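Local coordinates for ABC transporter, substrate binding protein (Aeropyrum pernix, PDB 3EAF) that probably captures a small solute outside the cell and hands it to an ABC importer, as periplasmic-type binding proteins do, and also binds a magnesium ion, at residues Leu9-Glu13 / Tyr24-Glu29; Lys33-Lys38 / Glu274-Asn279; Cys129-Phe134 / Met366-Pro372. All blocks are in the same frame, centred on the assembly; numbering follows the deposited sequence.

Contact 1 (Leu9-Glu13 / Tyr24-Glu29); sequences LLVDE and YSLGAE
The hydroxyl of S25 donates a hydrogen bond to the carboxylate of E13, OG to OE2 at 2.8 Å, and so ties the loop after strand 3-11 to helix 18-38. OE2 is approached on its anti side, 34° out of the carboxylate plane. S25 carries OG anti to its own backbone N (chi1 -177°), an orientation that holds the hydroxyl alongside V11, whose CG1 lies 3.7 Å from S25 CB. The same methyl, CG1 of V11, reaches the edge of the Y24 ring near its plane, 4.2 Å from CD2 of Y24. One helical turn further on, the fork of L9 straddles the small side chain of A28: CD1 of L9 sits 3.7 Å from A28 CB, while its other methyl, CD2, meets E29 CG at 3.9 Å, the two side chains crossing at about a right angle. Alternation along the strand turns L9 and V11 toward the helix, and the helix answers with S25 and A28.

Around this apolar row lies a polar shell. K54, on the neighbouring strand 47-56, forms salt bridges with both E13 OE2 and E29 OE1, and E29 OE2 bonds to Y52. At the other flank, the Y24 hydroxyl is bonded to N296 while its ring meets W83 edge-to-face. The axes of 9-11 and 24-29 run nearly antiparallel, at 163°, in the opening beta-alpha unit of the first Rossmann-like lobe of the binding-protein fold.

Two carboxylates approach each other here, with E13 OE2 and E29 OE1 4.9 Å apart; the shared lysine probably offsets their repulsion and, together with the serine proton, would help keep E13 ionised in this partly exposed loop just after the strand.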
loop_
_atom_site.group_PDB
_atom_site.type_symbol
_atom_site.label_atom_id
_atom_site.label_comp_id
_atom_site.label_asym_id
_atom_site.label_seq_id
_atom_site.Cartn_x
_atom_site.Cartn_y
_atom_site.Cartn_z
ATOM N N LEU A 9 1.692 4.120 -16.065
ATOM C CA LEU A 9 2.376 3.744 -14.838
ATOM C C LEU A 9 2.905 5.014 -14.179
ATOM O O LEU A 9 3.919 5.567 -14.603
ATOM C CB LEU A 9 3.512 2.745 -15.119
ATOM C CG LEU A 9 4.426 2.348 -13.954
ATOM C CD1 LEU A 9 3.640 1.750 -12.795
ATOM C CD2 LEU A 9 5.509 1.385 -14.422
ATOM N N LEU A 10 2.202 5.462 -13.143
ATOM C CA LEU A 10 2.568 6.666 -12.412
ATOM C C LEU A 10 3.339 6.284 -11.148
ATOM O O LEU A 10 2.814 5.589 -10.278
ATOM C CB LEU A 10 1.305 7.465 -12.064
ATOM C CG LEU A 10 1.461 8.913 -11.597
ATOM C CD1 LEU A 10 1.704 9.852 -12.775
ATOM C CD2 LEU A 10 0.219 9.330 -10.820
ATOM N N VAL A 11 4.591 6.720 -11.067
ATOM C CA VAL A 11 5.479 6.315 -9.973
ATOM C C VAL A 11 6.209 7.489 -9.329
ATOM O O VAL A 11 6.340 8.560 -9.924
ATOM C CB VAL A 11 6.510 5.237 -10.425
ATOM C CG1 VAL A 11 5.803 3.933 -10.797
ATOM C CG2 VAL A 11 7.391 5.732 -11.586
ATOM N N ASP A 12 6.673 7.281 -8.098
ATOM C CA ASP A 12 7.579 8.228 -7.465
ATOM C C ASP A 12 8.959 7.591 -7.338
ATOM O O ASP A 12 9.207 6.803 -6.426
ATOM C CB ASP A 12 7.049 8.669 -6.095
ATOM C CG ASP A 12 7.954 9.685 -5.419
ATOM O OD1 ASP A 12 8.955 10.104 -6.044
ATOM O OD2 ASP A 12 7.666 10.070 -4.265
ATOM N N GLU A 13 9.852 7.941 -8.258
ATOM C CA GLU A 13 11.209 7.404 -8.259
ATOM C C GLU A 13 12.255 8.361 -7.690
ATOM O O GLU A 13 13.373 7.946 -7.375
ATOM C CB GLU A 13 11.607 6.993 -9.676
ATOM C CG GLU A 13 10.856 5.778 -10.198
ATOM C CD GLU A 13 11.302 5.368 -11.586
ATOM O OE1 GLU A 13 11.736 6.251 -12.360
ATOM O OE2 GLU A 13 11.218 4.160 -11.907
ATOM N N TYR A 24 8.536 -0.226 -5.774
ATOM C CA TYR A 24 7.223 -0.386 -6.394
ATOM C C TYR A 24 7.312 -0.283 -7.925
ATOM O O TYR A 24 6.718 -1.093 -8.644
ATOM C CB TYR A 24 6.270 0.676 -5.846
ATOM C CG TYR A 24 4.885 0.712 -6.456
ATOM C CD1 TYR A 24 3.832 -0.003 -5.881
ATOM C CD2 TYR A 24 4.609 1.509 -7.572
ATOM C CE1 TYR A 24 2.553 0.051 -6.411
ATOM C CE2 TYR A 24 3.323 1.565 -8.109
ATOM C CZ TYR A 24 2.304 0.836 -7.523
ATOM O OH TYR A 24 1.025 0.883 -8.051
ATOM N N SER A 25 8.040 0.722 -8.410
ATOM C CA SER A 25 8.219 0.915 -9.858
ATOM C C SER A 25 8.909 -0.279 -10.512
ATOM O O SER A 25 8.481 -0.746 -11.568
ATOM C CB SER A 25 9.005 2.187 -10.163
ATOM O OG SER A 25 9.091 2.348 -11.566
ATOM N N LEU A 26 9.980 -0.760 -9.883
ATOM C CA LEU A 26 10.680 -1.948 -10.346
ATOM C C LEU A 26 9.751 -3.161 -10.422
ATOM O O LEU A 26 9.782 -3.902 -11.406
ATOM C CB LEU A 26 11.895 -2.253 -9.456
ATOM C CG LEU A 26 12.674 -3.559 -9.698
ATOM C CD1 LEU A 26 13.166 -3.714 -11.152
ATOM C CD2 LEU A 26 13.844 -3.676 -8.721
ATOM N N GLY A 27 8.940 -3.369 -9.386
ATOM C CA GLY A 27 8.006 -4.496 -9.365
ATOM C C GLY A 27 6.930 -4.405 -10.428
ATOM O O GLY A 27 6.556 -5.411 -11.026
ATOM N N ALA A 28 6.417 -3.201 -10.658
ATOM C CA ALA A 28 5.399 -2.989 -11.686
ATOM C C ALA A 28 5.951 -3.264 -13.087
ATOM O O ALA A 28 5.285 -3.894 -13.906
ATOM C CB ALA A 28 4.823 -1.567 -11.601
ATOM N N GLU A 29 7.170 -2.798 -13.348
ATOM C CA GLU A 29 7.817 -3.008 -14.643
ATOM C C GLU A 29 8.139 -4.481 -14.861
ATOM O O GLU A 29 7.886 -5.013 -15.940
ATOM C CB GLU A 29 9.071 -2.151 -14.784
ATOM C CG GLU A 29 8.769 -0.687 -15.048
ATOM C CD GLU A 29 9.956 0.043 -15.653
ATOM O OE1 GLU A 29 10.941 0.300 -14.931
ATOM O OE2 GLU A 29 9.898 0.351 -16.856
#

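Contact 2 (Lys33-Lys38 / Glu274-Asn279); sequences KYFNEK and EAARMN
A single carboxylate, that of E274, takes a tyrosine with one oxygen and a lysine with the other, where the helical segments 33-38 and 274-278 cross almost perpendicularly, at 82°. This helix-helix packing in the first lobe of the binding-protein fold sets the C-terminal end of helix 18-38 against that of helix 267-278. Y34 OH donates to E274 OE1 at 2.7 Å, from above the carboxylate plane, and the planes of ring and carboxylate are turned 70° apart. On OE2 of E274, the NZ of K38 forms a salt bridge of 2.7 Å, on the syn side but well out of the carboxylate plane. Since Y34 and K38 lie one helical turn apart, they can hold both oxygens together and fix the rotation of the carboxylate.

Nearer the backbone, the tyrosine ring packs on A275, CD1 of Y34 lying 3.5 Å from A275 CB, and F294 of helix 288-304 touches both residues. Selenomethionine M278 makes a Met-aromatic contact, its SE 4.9 Å from the Y34 ring centroid and oblique to it. The bend at chi3 (62°) carries the terminal methyl CE on to E37 CG, 3.6 Å away.

At the exposed margin, the aliphatic part of K33 runs past the N279 amide. The latter is held by its own helix: ND2 of N279 donates to A275 O at 2.9 Å, while a water accepts a second bond from ND2 and donates weakly to K33 O.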
loop_
_atom_site.group_PDB
_atom_site.type_symbol
_atom_site.label_atom_id
_atom_site.label_comp_id
_atom_site.label_asym_id
_atom_site.label_seq_id
_atom_site.Cartn_x
_atom_site.Cartn_y
_atom_site.Cartn_z
ATOM N N LYS A 33 6.594 -6.721 -18.011
ATOM C CA LYS A 33 7.478 -7.462 -18.904
ATOM C C LYS A 33 7.224 -8.965 -18.794
ATOM O O LYS A 33 7.200 -9.664 -19.811
ATOM C CB LYS A 33 8.949 -7.144 -18.623
ATOM C CG LYS A 33 9.347 -5.698 -18.924
ATOM C CD LYS A 33 10.768 -5.444 -18.462
ATOM C CE LYS A 33 11.292 -4.083 -18.912
ATOM N NZ LYS A 33 12.741 -3.975 -18.586
ATOM N N TYR A 34 7.016 -9.443 -17.565
ATOM C CA TYR A 34 6.774 -10.863 -17.298
ATOM C C TYR A 34 5.537 -11.380 -17.999
ATOM O O TYR A 34 5.629 -12.312 -18.800
ATOM C CB TYR A 34 6.668 -11.135 -15.797
ATOM C CG TYR A 34 6.464 -12.593 -15.425
ATOM C CD1 TYR A 34 7.518 -13.509 -15.492
ATOM C CD2 TYR A 34 5.222 -13.053 -14.997
ATOM C CE1 TYR A 34 7.333 -14.846 -15.142
ATOM C CE2 TYR A 34 5.023 -14.391 -14.647
ATOM C CZ TYR A 34 6.081 -15.279 -14.716
ATOM O OH TYR A 34 5.884 -16.597 -14.367
ATOM N N PHE A 35 4.386 -10.778 -17.705
ATOM C CA PHE A 35 3.123 -11.265 -18.247
ATOM C C PHE A 35 3.007 -11.047 -19.759
ATOM O O PHE A 35 2.447 -11.894 -20.466
ATOM C CB PHE A 35 1.927 -10.695 -17.478
ATOM C CG PHE A 35 1.849 -11.171 -16.044
ATOM C CD1 PHE A 35 1.589 -12.510 -15.754
ATOM C CD2 PHE A 35 2.045 -10.283 -14.988
ATOM C CE1 PHE A 35 1.523 -12.957 -14.435
ATOM C CE2 PHE A 35 1.975 -10.721 -13.658
ATOM C CZ PHE A 35 1.720 -12.055 -13.386
ATOM N N ASN A 36 3.554 -9.937 -20.258
ATOM C CA ASN A 36 3.632 -9.729 -21.711
ATOM C C ASN A 36 4.296 -10.926 -22.407
ATOM O O ASN A 36 3.725 -11.511 -23.337
ATOM C CB ASN A 36 4.370 -8.426 -22.055
ATOM C CG ASN A 36 3.451 -7.203 -22.053
ATOM O OD1 ASN A 36 2.242 -7.316 -22.248
ATOM N ND2 ASN A 36 4.031 -6.024 -21.846
ATOM N N GLU A 37 5.481 -11.287 -21.917
ATOM C CA GLU A 37 6.300 -12.363 -22.473
ATOM C C GLU A 37 5.673 -13.756 -22.287
ATOM O O GLU A 37 5.711 -14.585 -23.202
ATOM C CB GLU A 37 7.711 -12.302 -21.853
ATOM C CG GLU A 37 8.691 -13.419 -22.260
ATOM C CD GLU A 37 9.165 -13.327 -23.701
ATOM O OE1 GLU A 37 9.219 -12.211 -24.268
ATOM O OE2 GLU A 37 9.498 -14.386 -24.276
ATOM N N LYS A 38 5.111 -14.016 -21.109
ATOM C CA LYS A 38 4.462 -15.306 -20.848
ATOM C C LYS A 38 3.191 -15.451 -21.686
ATOM O O LYS A 38 2.840 -16.554 -22.107
ATOM C CB LYS A 38 4.140 -15.478 -19.357
ATOM C CG LYS A 38 5.354 -15.741 -18.456
ATOM C CD LYS A 38 5.924 -17.134 -18.655
ATOM C CE LYS A 38 7.034 -17.423 -17.657
ATOM N NZ LYS A 38 7.770 -18.692 -17.960
ATOM N N GLU A 274 10.889 -15.575 -10.785
ATOM C CA GLU A 274 11.072 -15.969 -12.183
ATOM C C GLU A 274 11.138 -14.730 -13.080
ATOM O O GLU A 274 11.983 -14.654 -13.978
ATOM C CB GLU A 274 9.977 -16.933 -12.661
ATOM C CG GLU A 274 10.352 -17.642 -13.979
ATOM C CD GLU A 274 9.181 -18.297 -14.699
ATOM O OE1 GLU A 274 8.035 -18.218 -14.213
ATOM O OE2 GLU A 274 9.414 -18.892 -15.777
ATOM N N ALA A 275 10.253 -13.763 -12.825
ATOM C CA ALA A 275 10.256 -12.495 -13.559
ATOM C C ALA A 275 11.617 -11.816 -13.458
ATOM O O ALA A 275 12.170 -11.363 -14.465
ATOM C CB ALA A 275 9.147 -11.577 -13.054
ATOM N N ALA A 276 12.161 -11.783 -12.242
ATOM C CA ALA A 276 13.498 -11.259 -11.981
ATOM C C ALA A 276 14.591 -11.977 -12.791
ATOM O O ALA A 276 15.425 -11.319 -13.423
ATOM C CB ALA A 276 13.804 -11.315 -10.494
ATOM N N ARG A 277 14.580 -13.312 -12.791
ATOM C CA ARG A 277 15.581 -14.075 -13.551
ATOM C C ARG A 277 15.507 -13.770 -15.043
ATOM O O ARG A 277 16.532 -13.587 -15.686
ATOM C CB ARG A 277 15.458 -15.588 -13.324
ATOM C CG ARG A 277 15.886 -16.077 -11.942
ATOM C CD ARG A 277 15.916 -17.625 -11.871
ATOM N NE ARG A 277 14.597 -18.235 -12.091
ATOM C CZ ARG A 277 13.706 -18.490 -11.131
ATOM N NH1 ARG A 277 13.973 -18.198 -9.863
ATOM N NH2 ARG A 277 12.540 -19.042 -11.440
HETATM N N MSE A 278 14.291 -13.718 -15.579
HETATM C CA MSE A 278 14.059 -13.472 -17.008
HETATM C C MSE A 278 14.440 -12.059 -17.454
HETATM O O MSE A 278 14.679 -11.818 -18.641
HETATM C CB MSE A 278 12.600 -13.749 -17.363
HETATM C CG MSE A 278 12.223 -15.216 -17.294
HETATM SE SE MSE A 278 10.299 -15.491 -17.385
HETATM C CE MSE A 278 9.942 -14.733 -19.154
ATOM N N ASN A 279 14.504 -11.134 -16.499
ATOM C CA ASN A 279 14.815 -9.745 -16.802
ATOM C C ASN A 279 16.128 -9.237 -16.187
ATOM O O ASN A 279 16.359 -8.037 -16.095
ATOM C CB ASN A 279 13.617 -8.859 -16.446
ATOM C CG ASN A 279 12.418 -9.118 -17.352
ATOM O OD1 ASN A 279 12.340 -8.598 -18.461
ATOM N ND2 ASN A 279 11.479 -9.924 -16.876
HETATM O O HOH W 1 9.919 -11.250 -19.152
HETATM O O HOH W 2 14.380 -6.920 -19.524
#

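Contact 3 (Cys129-Phe134 / Met366-Pro372); sequences CSGLAF and MGKFEAP
F134 directs the edge of its ring at the face of F369 in a T-shaped stack, the planes 64° apart and the centroids separated by 4.8 Å. The leading atom is F134 CD1, which stands over the centre of the F369 ring and comes within 3.5 Å of F369 CZ. F134 has its ring anti to the backbone N (chi1 160°), swung out from the helix toward the strand. Further round the same ring, CZ of F134 touches CG of selenomethionine M366 at 4.0 Å; the M366 chain then bends at chi2 and chi3, taking its end away from the helix.

Beyond the strand, the chain stays close to the helix by smaller means. S130 OG accepts a bond from the backbone N of A371 at 3.0 Å, somewhat bent at 143°, and is also bonded to T126 O one turn earlier, so the hydroxyl bridges helix and loop. Beside it, A371 CB packs against C129 CB at 4.0 Å, and P372 CD reaches the methyl of A133.

R350 pairs with the E370 carboxylate and bonds to the carbonyl oxygens of A371 and P372. Strand 363-369 is the outermost strand of the seven-stranded sheet of the second lobe and is hydrogen-bonded to its antiparallel neighbour, strand 352-357. Helix 124-139 packs on this border with F134 also meeting F252 of strand 251-255, while helix 159-165 touches C129 and L132.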
loop_
_atom_site.group_PDB
_atom_site.type_symbol
_atom_site.label_atom_id
_atom_site.label_comp_id
_atom_site.label_asym_id
_atom_site.label_seq_id
_atom_site.Cartn_x
_atom_site.Cartn_y
_atom_site.Cartn_z
ATOM N N CYS A 129 -6.330 -0.291 12.044
ATOM C CA CYS A 129 -7.105 -0.811 13.166
ATOM C C CYS A 129 -6.804 -2.287 13.419
ATOM O O CYS A 129 -6.827 -2.735 14.565
ATOM C CB CYS A 129 -8.596 -0.555 12.960
ATOM S SG CYS A 129 -9.021 1.214 12.983
ATOM N N SER A 130 -6.500 -3.028 12.353
ATOM C CA SER A 130 -6.046 -4.417 12.462
ATOM C C SER A 130 -4.724 -4.525 13.211
ATOM O O SER A 130 -4.562 -5.392 14.080
ATOM C CB SER A 130 -5.917 -5.058 11.082
ATOM O OG SER A 130 -7.189 -5.197 10.469
ATOM N N GLY A 131 -3.780 -3.649 12.871
ATOM C CA GLY A 131 -2.472 -3.599 13.537
ATOM C C GLY A 131 -2.565 -3.180 14.996
ATOM O O GLY A 131 -1.829 -3.694 15.846
ATOM N N LEU A 132 -3.471 -2.242 15.286
ATOM C CA LEU A 132 -3.651 -1.732 16.648
ATOM C C LEU A 132 -4.365 -2.743 17.548
ATOM O O LEU A 132 -4.068 -2.832 18.743
ATOM C CB LEU A 132 -4.388 -0.389 16.628
ATOM C CG LEU A 132 -3.579 0.781 16.047
ATOM C CD1 LEU A 132 -4.492 1.945 15.678
ATOM C CD2 LEU A 132 -2.455 1.226 17.005
ATOM N N ALA A 133 -5.302 -3.494 16.961
ATOM C CA ALA A 133 -5.959 -4.623 17.626
ATOM C C ALA A 133 -4.938 -5.688 17.994
ATOM O O ALA A 133 -4.993 -6.256 19.097
ATOM C CB ALA A 133 -7.052 -5.214 16.730
ATOM N N PHE A 134 -4.005 -5.957 17.077
ATOM C CA PHE A 134 -2.871 -6.839 17.368
ATOM C C PHE A 134 -2.122 -6.365 18.618
ATOM O O PHE A 134 -1.862 -7.161 19.528
ATOM C CB PHE A 134 -1.890 -6.951 16.185
ATOM C CG PHE A 134 -0.519 -7.427 16.596
ATOM C CD1 PHE A 134 -0.261 -8.787 16.762
ATOM C CD2 PHE A 134 0.489 -6.513 16.887
ATOM C CE1 PHE A 134 0.991 -9.227 17.180
ATOM C CE2 PHE A 134 1.742 -6.943 17.313
ATOM C CZ PHE A 134 1.998 -8.299 17.454
HETATM N N MSE A 366 4.614 -12.432 12.654
HETATM C CA MSE A 366 3.670 -12.682 13.750
HETATM C C MSE A 366 2.458 -13.507 13.328
HETATM O O MSE A 366 1.917 -14.262 14.140
HETATM C CB MSE A 366 3.186 -11.371 14.393
HETATM C CG MSE A 366 4.276 -10.521 15.033
HETATM SE SE MSE A 366 5.214 -11.403 16.505
HETATM C CE MSE A 366 6.646 -12.309 15.540
ATOM N N GLY A 367 2.025 -13.352 12.074
ATOM C CA GLY A 367 0.815 -14.015 11.577
ATOM C C GLY A 367 -0.193 -13.051 10.967
ATOM O O GLY A 367 0.140 -11.899 10.668
ATOM N N LYS A 368 -1.424 -13.530 10.779
ATOM C CA LYS A 368 -2.512 -12.727 10.206
ATOM C C LYS A 368 -3.421 -12.190 11.303
ATOM O O LYS A 368 -3.831 -12.932 12.208
ATOM C CB LYS A 368 -3.362 -13.542 9.230
ATOM C CG LYS A 368 -2.649 -14.044 8.009
ATOM C CD LYS A 368 -3.557 -14.954 7.208
ATOM C CE LYS A 368 -2.874 -15.399 5.936
ATOM N NZ LYS A 368 -3.747 -16.302 5.138
ATOM N N PHE A 369 -3.739 -10.903 11.211
ATOM C CA PHE A 369 -4.575 -10.230 12.204
ATOM C C PHE A 369 -5.623 -9.343 11.556
ATOM O O PHE A 369 -5.421 -8.824 10.458
ATOM C CB PHE A 369 -3.700 -9.442 13.184
ATOM C CG PHE A 369 -2.784 -10.315 13.996
ATOM C CD1 PHE A 369 -3.233 -10.910 15.173
ATOM C CD2 PHE A 369 -1.481 -10.562 13.574
ATOM C CE1 PHE A 369 -2.393 -11.733 15.920
ATOM C CE2 PHE A 369 -0.630 -11.387 14.313
ATOM C CZ PHE A 369 -1.087 -11.972 15.489
ATOM N N GLU A 370 -6.751 -9.189 12.239
ATOM C CA GLU A 370 -7.887 -8.443 11.713
ATOM C C GLU A 370 -8.570 -7.671 12.832
ATOM O O GLU A 370 -8.700 -8.171 13.949
ATOM C CB GLU A 370 -8.885 -9.406 11.061
ATOM C CG GLU A 370 -9.869 -8.760 10.099
ATOM C CD GLU A 370 -10.899 -9.739 9.558
ATOM O OE1 GLU A 370 -10.648 -10.962 9.594
ATOM O OE2 GLU A 370 -11.967 -9.288 9.090
ATOM N N ALA A 371 -9.003 -6.453 12.525
ATOM C CA ALA A 371 -9.795 -5.651 13.456
ATOM C C ALA A 371 -11.138 -6.341 13.735
ATOM O O ALA A 371 -11.632 -7.084 12.875
ATOM C CB ALA A 371 -10.019 -4.261 12.885
ATOM N N PRO A 372 -11.726 -6.113 14.934
ATOM C CA PRO A 372 -13.046 -6.684 15.237
ATOM C C PRO A 372 -14.050 -6.421 14.124
ATOM O O PRO A 372 -14.029 -5.350 13.504
ATOM C CB PRO A 372 -13.475 -5.944 16.511
ATOM C CG PRO A 372 -12.198 -5.561 17.177
ATOM C CD PRO A 372 -11.187 -5.332 16.069
#

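Contacts 1 and 2 share helix 18-38 in the first lobe: its middle packs on strand 3-11 in the buried contact 1, and its C-terminal end meets helix 267-278 in the more exposed contact 2. Contact 3 lies in the other lobe, its centre about 28 Å from that of contact 1 and about 34 Å from that of contact 2, at a sheet border. Both first-lobe contacts combine apolar packing with a carboxylate that has two partners, but K54 enters contact 1 from a third element, strand 47-56, whereas K38 belongs to contact 2 itself and water joins at its exposed margin. Contact 3 has no charge pair across its segments and relies on aromatic packing and a serine-to-backbone bond.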